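Local coordinates for oligopeptide ABC transporter, periplasmic oligopeptide-binding protein, putative (Thermotoga maritima MSB8, PDB 5IPW) that probably binds oligopeptides in the periplasm and delivers them to an ABC transporter, as many family 5 extracellular solute-binding proteins do, at residues 222-225 / 226-230; 368-371 / 372-375; 431-434 / 435-439; 554-557 / 558-562. All coordinates share one frame; numbering follows the deposited sequence.

Contact 1. Residues 222-225 / 226-230; sequences DLFN and DKNDF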
loop_
_atom_site.group_PDB
_atom_site.type_symbol
_atom_site.label_atom_id
_atom_site.label_comp_id
_atom_site.label_asym_id
_atom_site.label_seq_id
_atom_site.Cartn_x
_atom_site.Cartn_y
_atom_site.Cartn_z
ATOM N N ASP A 222 -10.079 8.224 -27.000
ATOM C CA ASP A 222 -8.905 9.078 -26.815
ATOM C C ASP A 222 -9.315 10.447 -26.305
ATOM O O ASP A 222 -8.652 11.015 -25.439
ATOM C CB ASP A 222 -8.129 9.248 -28.124
ATOM C CG ASP A 222 -7.541 7.948 -28.641
ATOM O OD1 ASP A 222 -7.376 6.989 -27.855
ATOM O OD2 ASP A 222 -7.244 7.897 -29.855
ATOM N N LEU A 223 -10.403 10.973 -26.862
ATOM C CA LEU A 223 -10.963 12.242 -26.415
ATOM C C LEU A 223 -11.466 12.123 -24.979
ATOM O O LEU A 223 -11.207 13.002 -24.161
ATOM C CB LEU A 223 -12.098 12.697 -27.340
ATOM C CG LEU A 223 -12.814 14.007 -26.981
ATOM C CD1 LEU A 223 -11.853 15.186 -26.910
ATOM C CD2 LEU A 223 -13.934 14.298 -27.972
ATOM N N PHE A 224 -12.163 11.031 -24.670
ATOM C CA PHE A 224 -12.713 10.854 -23.336
ATOM C C PHE A 224 -11.627 10.788 -22.275
ATOM O O PHE A 224 -11.712 11.480 -21.261
ATOM C CB PHE A 224 -13.584 9.603 -23.246
ATOM C CG PHE A 224 -14.340 9.499 -21.955
ATOM C CD1 PHE A 224 -13.766 8.890 -20.847
ATOM C CD2 PHE A 224 -15.614 10.032 -21.838
ATOM C CE1 PHE A 224 -14.453 8.803 -19.648
ATOM C CE2 PHE A 224 -16.311 9.944 -20.644
ATOM C CZ PHE A 224 -15.728 9.331 -19.546
ATOM N N ASN A 225 -10.618 9.956 -22.508
ATOM C CA ASN A 225 -9.518 9.797 -21.559
ATOM C C ASN A 225 -8.683 11.066 -21.396
ATOM O O ASN A 225 -8.140 11.306 -20.320
ATOM C CB ASN A 225 -8.618 8.626 -21.958
ATOM C CG ASN A 225 -9.337 7.284 -21.909
ATOM O OD1 ASN A 225 -10.231 7.059 -21.087
ATOM N ND2 ASN A 225 -8.944 6.379 -22.793
ATOM N N ASP A 226 -8.582 11.872 -22.449
ATOM C CA ASP A 226 -7.901 13.173 -22.364
ATOM C C ASP A 226 -8.685 14.141 -21.509
ATOM O O ASP A 226 -8.108 14.938 -20.763
ATOM C CB ASP A 226 -7.704 13.812 -23.747
ATOM C CG ASP A 226 -6.328 13.547 -24.324
ATOM O OD1 ASP A 226 -5.772 12.449 -24.092
ATOM O OD2 ASP A 226 -5.808 14.449 -25.020
ATOM N N LYS A 227 -10.001 14.082 -21.651
ATOM C CA LYS A 227 -10.894 14.922 -20.876
ATOM C C LYS A 227 -11.000 14.457 -19.429
ATOM O O LYS A 227 -11.089 15.280 -18.523
ATOM C CB LYS A 227 -12.278 14.957 -21.532
ATOM C CG LYS A 227 -12.278 15.643 -22.886
ATOM C CD LYS A 227 -11.880 17.105 -22.776
ATOM C CE LYS A 227 -11.804 17.768 -24.137
ATOM N NZ LYS A 227 -11.159 19.104 -24.035
ATOM N N ASN A 228 -10.972 13.148 -19.212
ATOM C CA ASN A 228 -11.060 12.605 -17.862
ATOM C C ASN A 228 -9.672 12.396 -17.260
ATOM O O ASN A 228 -9.497 11.541 -16.401
ATOM C CB ASN A 228 -11.857 11.290 -17.860
ATOM C CG ASN A 228 -12.256 10.847 -16.457
ATOM O OD1 ASN A 228 -12.541 11.673 -15.583
ATOM N ND2 ASN A 228 -12.278 9.537 -16.233
ATOM N N ASP A 229 -8.699 13.190 -17.707
ATOM C CA ASP A 229 -7.315 13.099 -17.244
ATOM C C ASP A 229 -7.083 14.138 -16.151
ATOM O O ASP A 229 -6.985 15.334 -16.440
ATOM C CB ASP A 229 -6.363 13.350 -18.424
ATOM C CG ASP A 229 -4.911 13.069 -18.086
ATOM O OD1 ASP A 229 -4.454 13.445 -16.989
ATOM O OD2 ASP A 229 -4.208 12.481 -18.927
ATOM N N PHE A 230 -6.973 13.678 -14.905
ATOM C CA PHE A 230 -6.832 14.578 -13.753
ATOM C C PHE A 230 -5.555 15.418 -13.775
ATOM O O PHE A 230 -5.489 16.465 -13.144
ATOM C CB PHE A 230 -6.873 13.788 -12.445
ATOM C CG PHE A 230 -5.564 13.165 -12.081
ATOM C CD1 PHE A 230 -4.636 13.869 -11.315
ATOM C CD2 PHE A 230 -5.240 11.888 -12.514
ATOM C CE1 PHE A 230 -3.421 13.300 -10.974
ATOM C CE2 PHE A 230 -4.021 11.315 -12.181
ATOM C CZ PHE A 230 -3.110 12.023 -11.411
HETATM O O HOH W 1 -11.290 7.562 -18.320
#
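Asp222 to Lys227 form the last turns of helix 220-227, and Asn228 is the first residue to leave helical backbone angles. Three i to i+4 bonds join the segments: Asp226 N to Asp222 O, Lys227 N to Leu223 O, and Asn228 N to Phe224 O. The last is the shortest at 2.7 Å, and its donor lies in the plane of the Phe224 carbonyl.

Phe224 and Asn228 lie side by side and point the same way. Phe224 CE1 is 4.0 Å from Asn228 CB, and ring and amide planes are turned 61° apart. One water ties the two amides together. It donates to Asn225 OD1 and accepts from Asn228 ND2, at 3.0 Å from each of these two atoms. The water and Asn225 OD1 both lie at the edge of the Phe224 ring.

Leu223 CD1 meets the aliphatic part of Lys227, 3.8 Å from Lys227 CE. The bend at chi2 (-63°) folds the lysine chain past this methyl. Asp226 OD2 bonds to His217. Leu195 and Ile139 pack against both Phe224 and Asn228.

The arrangement is that of a helix C-terminus, where a water joins the last turn (Asn225) to the first residue beyond it (Asn228).

Contact 2. Residues 368-371 / 372-375; sequences AINR and EEIN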
loop_
_atom_site.group_PDB
_atom_site.type_symbol
_atom_site.label_atom_id
_atom_site.label_comp_id
_atom_site.label_asym_id
_atom_site.label_seq_id
_atom_site.Cartn_x
_atom_site.Cartn_y
_atom_site.Cartn_z
ATOM N N ALA A 368 20.838 -19.177 14.237
ATOM C CA ALA A 368 22.231 -19.044 13.822
ATOM C C ALA A 368 22.534 -17.731 13.104
ATOM O O ALA A 368 23.695 -17.454 12.793
ATOM C CB ALA A 368 22.619 -20.216 12.938
ATOM N N ILE A 369 21.507 -16.927 12.834
ATOM C CA ILE A 369 21.701 -15.681 12.099
ATOM C C ILE A 369 21.948 -14.511 13.047
ATOM O O ILE A 369 21.181 -14.274 13.983
ATOM C CB ILE A 369 20.507 -15.354 11.181
ATOM C CG1 ILE A 369 20.150 -16.579 10.330
ATOM C CG2 ILE A 369 20.850 -14.164 10.293
ATOM C CD1 ILE A 369 19.083 -16.353 9.275
ATOM N N ASN A 370 23.038 -13.795 12.783
ATOM C CA ASN A 370 23.367 -12.555 13.468
ATOM C C ASN A 370 22.773 -11.373 12.695
ATOM O O ASN A 370 23.457 -10.741 11.882
ATOM C CB ASN A 370 24.898 -12.431 13.579
ATOM C CG ASN A 370 25.364 -11.411 14.620
ATOM O OD1 ASN A 370 26.522 -10.993 14.581
ATOM N ND2 ASN A 370 24.496 -11.022 15.558
ATOM N N ARG A 371 21.494 -11.087 12.935
ATOM C CA ARG A 371 20.800 -10.009 12.213
ATOM C C ARG A 371 21.430 -8.652 12.493
ATOM O O ARG A 371 21.696 -7.876 11.564
ATOM C CB ARG A 371 19.316 -9.951 12.581
ATOM C CG ARG A 371 18.428 -10.930 11.837
ATOM C CD ARG A 371 18.085 -12.145 12.663
ATOM N NE ARG A 371 17.156 -13.015 11.956
ATOM C CZ ARG A 371 16.695 -14.173 12.423
ATOM N NH1 ARG A 371 17.063 -14.628 13.618
ATOM N NH2 ARG A 371 15.860 -14.883 11.681
ATOM N N GLU A 372 21.650 -8.384 13.782
ATOM C CA GLU A 372 22.325 -7.172 14.245
ATOM C C GLU A 372 23.569 -6.872 13.410
ATOM O O GLU A 372 23.777 -5.740 12.990
ATOM C CB GLU A 372 22.711 -7.322 15.719
ATOM C CG GLU A 372 23.459 -6.133 16.310
ATOM C CD GLU A 372 24.356 -6.528 17.473
ATOM O OE1 GLU A 372 25.563 -6.764 17.241
ATOM O OE2 GLU A 372 23.853 -6.618 18.615
ATOM N N GLU A 373 24.380 -7.897 13.172
ATOM C CA GLU A 373 25.611 -7.747 12.400
ATOM C C GLU A 373 25.308 -7.340 10.958
ATOM O O GLU A 373 25.821 -6.326 10.480
ATOM C CB GLU A 373 26.427 -9.048 12.474
ATOM C CG GLU A 373 27.617 -9.197 11.533
ATOM C CD GLU A 373 28.797 -8.299 11.866
ATOM O OE1 GLU A 373 28.595 -7.198 12.424
ATOM O OE2 GLU A 373 29.938 -8.696 11.543
ATOM N N ILE A 374 24.453 -8.114 10.290
ATOM C CA ILE A 374 24.031 -7.823 8.906
ATOM C C ILE A 374 23.575 -6.373 8.777
ATOM O O ILE A 374 23.952 -5.667 7.826
ATOM C CB ILE A 374 22.886 -8.763 8.444
ATOM C CG1 ILE A 374 23.382 -10.211 8.331
ATOM C CG2 ILE A 374 22.319 -8.322 7.094
ATOM C CD1 ILE A 374 22.290 -11.248 8.484
ATOM N N ASN A 375 22.750 -5.959 9.738
ATOM C CA ASN A 375 22.336 -4.569 9.894
ATOM C C ASN A 375 23.544 -3.638 9.750
ATOM O O ASN A 375 23.609 -2.844 8.814
ATOM C CB ASN A 375 21.664 -4.377 11.270
ATOM C CG ASN A 375 20.503 -3.392 11.244
ATOM O OD1 ASN A 375 19.887 -3.150 10.204
ATOM N ND2 ASN A 375 20.183 -2.840 12.408
#
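Arg371 O accepts the shortest sound bond of this contact, from Asn375 N at 2.8 Å. The bond is almost straight, with an N-H...O angle of 178°. One residue earlier, Asn370 O takes the N-H of Ile374, with Ile374 N 3.2 Å from Asn370 O and in the plane of the Asn370 carbonyl. These i to i+4 bonds belong to the first turn of helix 371-379. Asn370 holds the N-cap position, but its side chain makes no capping bond.

The apolar part of the contact is Ile369 against Ile374. Ile369 CG2 meets Ile374 CD1 at 3.7 Å, and the two side chains run at a slant to each other. Ile374 CG1 stands opposite the carbonyl carbon across CA-CB (chi1 -67°). This carries Ile374 CD1 back over the start of the helix, 3.6 Å from Asn370 O.

Arg371 doubles back at chi2 (101°) along the chain before the helix. One face of its guanidinium then lies against Ile369 CB. The group bonds to two backbone carbonyls, NH2 to Gly590 O and NH1 to Tyr405 O.

The turn packs against helix 448-462 and strand 589-591. Trp461 of that helix touches Ala368 and Ile369, and Met456 touches Ile374. From the strand, Ile589 packs on Ile369 and Arg371, while Thr591 meets Ile369 and Ile374.

Contact 3. Residues 431-434 / 435-439; sequences RLLP and DGRPL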
loop_
_atom_site.group_PDB
_atom_site.type_symbol
_atom_site.label_atom_id
_atom_site.label_comp_id
_atom_site.label_asym_id
_atom_site.label_seq_id
_atom_site.Cartn_x
_atom_site.Cartn_y
_atom_site.Cartn_z
ATOM N N ARG A 431 28.019 -31.073 9.429
ATOM C CA ARG A 431 27.341 -32.295 9.852
ATOM C C ARG A 431 26.819 -33.076 8.640
ATOM O O ARG A 431 27.169 -32.748 7.499
ATOM C CB ARG A 431 26.280 -32.021 10.932
ATOM C CG ARG A 431 25.257 -30.942 10.660
ATOM C CD ARG A 431 24.385 -30.765 11.898
ATOM N NE ARG A 431 25.028 -29.956 12.942
ATOM C CZ ARG A 431 24.832 -30.091 14.258
ATOM N NH1 ARG A 431 24.019 -31.026 14.752
ATOM N NH2 ARG A 431 25.467 -29.282 15.099
ATOM N N LEU A 432 26.035 -34.127 8.885
ATOM C CA LEU A 432 25.700 -35.098 7.848
ATOM C C LEU A 432 24.228 -35.491 7.862
ATOM O O LEU A 432 23.584 -35.500 8.914
ATOM C CB LEU A 432 26.542 -36.368 8.027
ATOM C CG LEU A 432 28.068 -36.243 8.108
ATOM C CD1 LEU A 432 28.661 -37.572 8.547
ATOM C CD2 LEU A 432 28.690 -35.791 6.792
ATOM N N LEU A 433 23.715 -35.845 6.686
ATOM C CA LEU A 433 22.338 -36.308 6.543
ATOM C C LEU A 433 22.257 -37.775 6.980
ATOM O O LEU A 433 23.287 -38.438 7.083
ATOM C CB LEU A 433 21.876 -36.162 5.086
ATOM C CG LEU A 433 22.009 -34.790 4.419
ATOM C CD1 LEU A 433 21.665 -34.884 2.942
ATOM C CD2 LEU A 433 21.124 -33.760 5.101
ATOM N N PRO A 434 21.034 -38.297 7.211
ATOM C CA PRO A 434 20.854 -39.715 7.557
ATOM C C PRO A 434 21.494 -40.731 6.603
ATOM O O PRO A 434 21.664 -41.887 6.989
ATOM C CB PRO A 434 19.334 -39.894 7.538
ATOM C CG PRO A 434 18.803 -38.554 7.893
ATOM C CD PRO A 434 19.761 -37.558 7.290
ATOM N N ASP A 435 21.828 -40.326 5.376
ATOM C CA ASP A 435 22.502 -41.227 4.436
ATOM C C ASP A 435 24.016 -40.975 4.349
ATOM O O ASP A 435 24.686 -41.474 3.440
ATOM C CB ASP A 435 21.842 -41.174 3.044
ATOM C CG ASP A 435 21.956 -39.807 2.364
ATOM O OD1 ASP A 435 22.757 -38.948 2.801
ATOM O OD2 ASP A 435 21.231 -39.600 1.368
ATOM N N GLY A 436 24.558 -40.209 5.288
ATOM C CA GLY A 436 25.988 -39.946 5.305
ATOM C C GLY A 436 26.456 -38.860 4.356
ATOM O O GLY A 436 27.653 -38.557 4.307
ATOM N N ARG A 437 25.533 -38.255 3.605
ATOM C CA ARG A 437 25.901 -37.134 2.736
ATOM C C ARG A 437 26.235 -35.926 3.588
ATOM O O ARG A 437 25.601 -35.718 4.631
ATOM C CB ARG A 437 24.774 -36.744 1.779
ATOM C CG ARG A 437 24.928 -37.264 0.358
ATOM C CD ARG A 437 23.844 -36.677 -0.534
ATOM N NE ARG A 437 22.504 -37.076 -0.097
ATOM C CZ ARG A 437 21.362 -36.515 -0.498
ATOM N NH1 ARG A 437 20.200 -36.975 -0.028
ATOM N NH2 ARG A 437 21.365 -35.501 -1.364
ATOM N N PRO A 438 27.213 -35.115 3.140
ATOM C CA PRO A 438 27.479 -33.860 3.835
ATOM C C PRO A 438 26.225 -33.002 3.803
ATOM O O PRO A 438 25.603 -32.877 2.747
ATOM C CB PRO A 438 28.597 -33.203 3.011
ATOM C CG PRO A 438 29.048 -34.213 2.017
ATOM C CD PRO A 438 27.956 -35.221 1.873
ATOM N N LEU A 439 25.842 -32.443 4.946
ATOM C CA LEU A 439 24.664 -31.582 5.003
ATOM C C LEU A 439 24.953 -30.279 4.258
ATOM O O LEU A 439 25.634 -29.383 4.768
ATOM C CB LEU A 439 24.243 -31.322 6.444
ATOM C CG LEU A 439 22.968 -30.495 6.562
ATOM C CD1 LEU A 439 22.036 -31.081 7.604
ATOM C CD2 LEU A 439 23.312 -29.062 6.899
#
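Leu433 reaches across the hairpin to Arg437 and Leu439. Leu433 CB is 3.7 Å from Asp435 OD1, and CG lies close to Arg437 O. The methyls then part. Leu433 CD1 rests over one face of the Arg437 guanidinium, 3.8 Å from Arg437 CZ and offset toward the rim, and it also touches Arg437 CB. Leu433 CD2 meets Leu439 CD1 at 3.8 Å, where the two leucines cross at about a right angle.

Arg437 is held from its edge as well. Its NE and NH1 both donate to Asp435 OD2, on the syn side of the carboxylate. Arg437 NH1 makes a salt bridge of 3.1 Å to Asp435 OD2. Asp435 OD1 accepts the backbone Arg437 N at 3.0 Å, closing an Asx turn. With chi1 at 64°, the carboxylate of Asp435 is placed between its own backbone N and carbonyl carbon, facing Arg437. Arg437 NH2 makes a further salt bridge to Asp349.

Leu433 N gives to Arg437 O at 2.8 Å, and Leu439 N gives to Arg431 O at 2.9 Å. Leu432 faces Pro438 in a single bridge. Val351 of helix 350-357 touches Leu433, Pro434, Asp435 and Arg437, while Arg431 turns to Asp418.

The short arms are hairpin-like and lead into strand 440-445. Gly436 N bonds to Leu433 O at 2.8 Å, closing a type I turn. Gly436 has left-handed backbone angles that call for glycine. This is a type I turn with a G1 beta bulge, a 3:5 hairpin connection.

Contact 4. Residues 554-557 / 558-562; sequences RLVD and LYYQI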
loop_
_atom_site.group_PDB
_atom_site.type_symbol
_atom_site.label_atom_id
_atom_site.label_comp_id
_atom_site.label_asym_id
_atom_site.label_seq_id
_atom_site.Cartn_x
_atom_site.Cartn_y
_atom_site.Cartn_z
ATOM N N ARG A 554 -4.913 -25.076 6.785
ATOM C CA ARG A 554 -5.617 -24.228 7.741
ATOM C C ARG A 554 -5.534 -22.755 7.339
ATOM O O ARG A 554 -6.544 -22.045 7.350
ATOM C CB ARG A 554 -5.052 -24.443 9.159
ATOM C CG ARG A 554 -6.105 -24.588 10.253
ATOM C CD ARG A 554 -7.228 -25.550 9.873
ATOM N NE ARG A 554 -6.748 -26.717 9.126
ATOM C CZ ARG A 554 -7.494 -27.467 8.313
ATOM N NH1 ARG A 554 -8.781 -27.197 8.115
ATOM N NH2 ARG A 554 -6.946 -28.501 7.684
ATOM N N LEU A 555 -4.330 -22.305 6.982
ATOM C CA LEU A 555 -4.125 -20.938 6.483
ATOM C C LEU A 555 -5.037 -20.599 5.306
ATOM O O LEU A 555 -5.455 -19.454 5.157
ATOM C CB LEU A 555 -2.668 -20.713 6.073
ATOM C CG LEU A 555 -1.687 -20.411 7.199
ATOM C CD1 LEU A 555 -0.262 -20.451 6.674
ATOM C CD2 LEU A 555 -1.971 -19.061 7.840
ATOM N N VAL A 556 -5.343 -21.590 4.473
ATOM C CA VAL A 556 -6.281 -21.388 3.373
ATOM C C VAL A 556 -7.654 -21.080 3.947
ATOM O O VAL A 556 -8.277 -20.093 3.567
ATOM C CB VAL A 556 -6.374 -22.619 2.448
ATOM C CG1 VAL A 556 -7.438 -22.419 1.380
ATOM C CG2 VAL A 556 -5.028 -22.906 1.795
ATOM N N ASP A 557 -8.111 -21.926 4.869
ATOM C CA ASP A 557 -9.421 -21.767 5.509
ATOM C C ASP A 557 -9.583 -20.382 6.123
ATOM O O ASP A 557 -10.630 -19.742 5.969
ATOM C CB ASP A 557 -9.622 -22.830 6.594
ATOM C CG ASP A 557 -9.837 -24.216 6.022
ATOM O OD1 ASP A 557 -10.668 -24.358 5.098
ATOM O OD2 ASP A 557 -9.181 -25.163 6.505
ATOM N N LEU A 558 -8.535 -19.935 6.810
ATOM C CA LEU A 558 -8.499 -18.599 7.391
ATOM C C LEU A 558 -8.726 -17.526 6.333
ATOM O O LEU A 558 -9.561 -16.639 6.520
ATOM C CB LEU A 558 -7.164 -18.349 8.104
ATOM C CG LEU A 558 -6.881 -19.151 9.382
ATOM C CD1 LEU A 558 -5.569 -18.698 10.002
ATOM C CD2 LEU A 558 -8.009 -19.017 10.395
ATOM N N TYR A 559 -7.996 -17.609 5.222
ATOM C CA TYR A 559 -8.128 -16.599 4.176
ATOM C C TYR A 559 -9.549 -16.512 3.646
ATOM O O TYR A 559 -10.088 -15.419 3.489
ATOM C CB TYR A 559 -7.190 -16.845 2.995
ATOM C CG TYR A 559 -7.417 -15.812 1.921
ATOM C CD1 TYR A 559 -6.922 -14.519 2.062
ATOM C CD2 TYR A 559 -8.188 -16.103 0.801
ATOM C CE1 TYR A 559 -7.160 -13.556 1.102
ATOM C CE2 TYR A 559 -8.430 -15.147 -0.163
ATOM C CZ TYR A 559 -7.916 -13.875 -0.006
ATOM O OH TYR A 559 -8.155 -12.923 -0.966
ATOM N N TYR A 560 -10.151 -17.660 3.358
ATOM C CA TYR A 560 -11.484 -17.671 2.756
ATOM C C TYR A 560 -12.585 -17.270 3.735
ATOM O O TYR A 560 -13.672 -16.856 3.325
ATOM C CB TYR A 560 -11.760 -19.009 2.067
ATOM C CG TYR A 560 -11.135 -19.029 0.696
ATOM C CD1 TYR A 560 -9.817 -19.442 0.510
ATOM C CD2 TYR A 560 -11.838 -18.566 -0.407
ATOM C CE1 TYR A 560 -9.234 -19.427 -0.746
ATOM C CE2 TYR A 560 -11.265 -18.547 -1.665
ATOM C CZ TYR A 560 -9.967 -18.977 -1.830
ATOM O OH TYR A 560 -9.412 -18.952 -3.084
ATOM N N GLN A 561 -12.283 -17.370 5.025
ATOM C CA GLN A 561 -13.117 -16.759 6.050
ATOM C C GLN A 561 -12.968 -15.252 5.983
ATOM O O GLN A 561 -13.962 -14.528 5.911
ATOM C CB GLN A 561 -12.738 -17.252 7.447
ATOM C CG GLN A 561 -13.346 -18.594 7.811
ATOM C CD GLN A 561 -13.090 -18.961 9.259
ATOM O OE1 GLN A 561 -12.014 -19.458 9.603
ATOM N NE2 GLN A 561 -14.078 -18.715 10.119
ATOM N N ILE A 562 -11.724 -14.788 5.993
ATOM C CA ILE A 562 -11.441 -13.358 5.950
ATOM C C ILE A 562 -12.089 -12.718 4.725
ATOM O O ILE A 562 -12.631 -11.618 4.805
ATOM C CB ILE A 562 -9.925 -13.079 5.950
ATOM C CG1 ILE A 562 -9.320 -13.454 7.308
ATOM C CG2 ILE A 562 -9.658 -11.608 5.659
ATOM C CD1 ILE A 562 -7.807 -13.396 7.360
#
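Val556 and Tyr560 stand side by side on helix 550-564 and point the same way. Val556 CG1 lies 3.9 Å from Tyr560 CD1, with CE1 of the same ring only slightly farther. Val556 chi1 (175°) sets CG1 opposite its own backbone N, on the side of the carbonyl and Tyr560. The edge of the Tyr560 ring also faces Val556 O, which lies 3.5 Å from Tyr560 CD1. That oxygen is already taken by Tyr560 N in the regular i to i+4 bond. Tyr559 CD2 sits over one face of the Tyr560 ring, toward the rim, while Tyr560 CD1 lies at the Tyr559 edge.

Four successive i to i+4 bonds run through the segments, from Leu558 N to Arg554 O through Gln561 N to Asp557 O. They mark uninterrupted alpha-helix, along which Leu555 and Leu558 are i to i+3 neighbours and Val556 and Tyr560 i to i+4.

On another side, Leu555 CD2 and Leu558 CD1 touch loosely at 4.2 Å. Leu558 CG also lies 3.6 Å from Arg554 O. Gln561 CB and CG lie beside the Asp557 carbonyl oxygen, with Gln561 CG 3.5 Å from Asp557 O.

Arg554 NH1 makes a salt bridge to Asp557 OD2, an i to i+3 pair. Arg554 NH2 makes a second salt bridge, to Glu550 of the same helix. Asp557 OD2 also bonds to the Tyr529 hydroxyl, so the carboxylate is held from its own helix and from helix 523-534. Ile530 and Ile534 of that helix touch Val556 and Tyr560 respectively, and Ile581 of helix 568-584 touches Leu555.

Overall arrangement
Along the chain the contacts follow in series; none nests in or crosses another. Each is local and closes only a turn. Contact 1 ends helix 220-227, near helices 129-140 and 192-195. Contact 2 starts helix 371-379 and joins it to helix 448-462 and strand 589-591. Contact 3 reverses the chain before strand 440-445, beside helix 350-357. The strands 440-445 and 589-591 belong to one mixed sheet, and contacts 2 and 3 lie on the same side of the chain's centre, about 27 Å apart between centres. Contact 1 is on the opposite side from both. Contact 4 lies within helix 550-564 and touches helices 523-534 and 568-584.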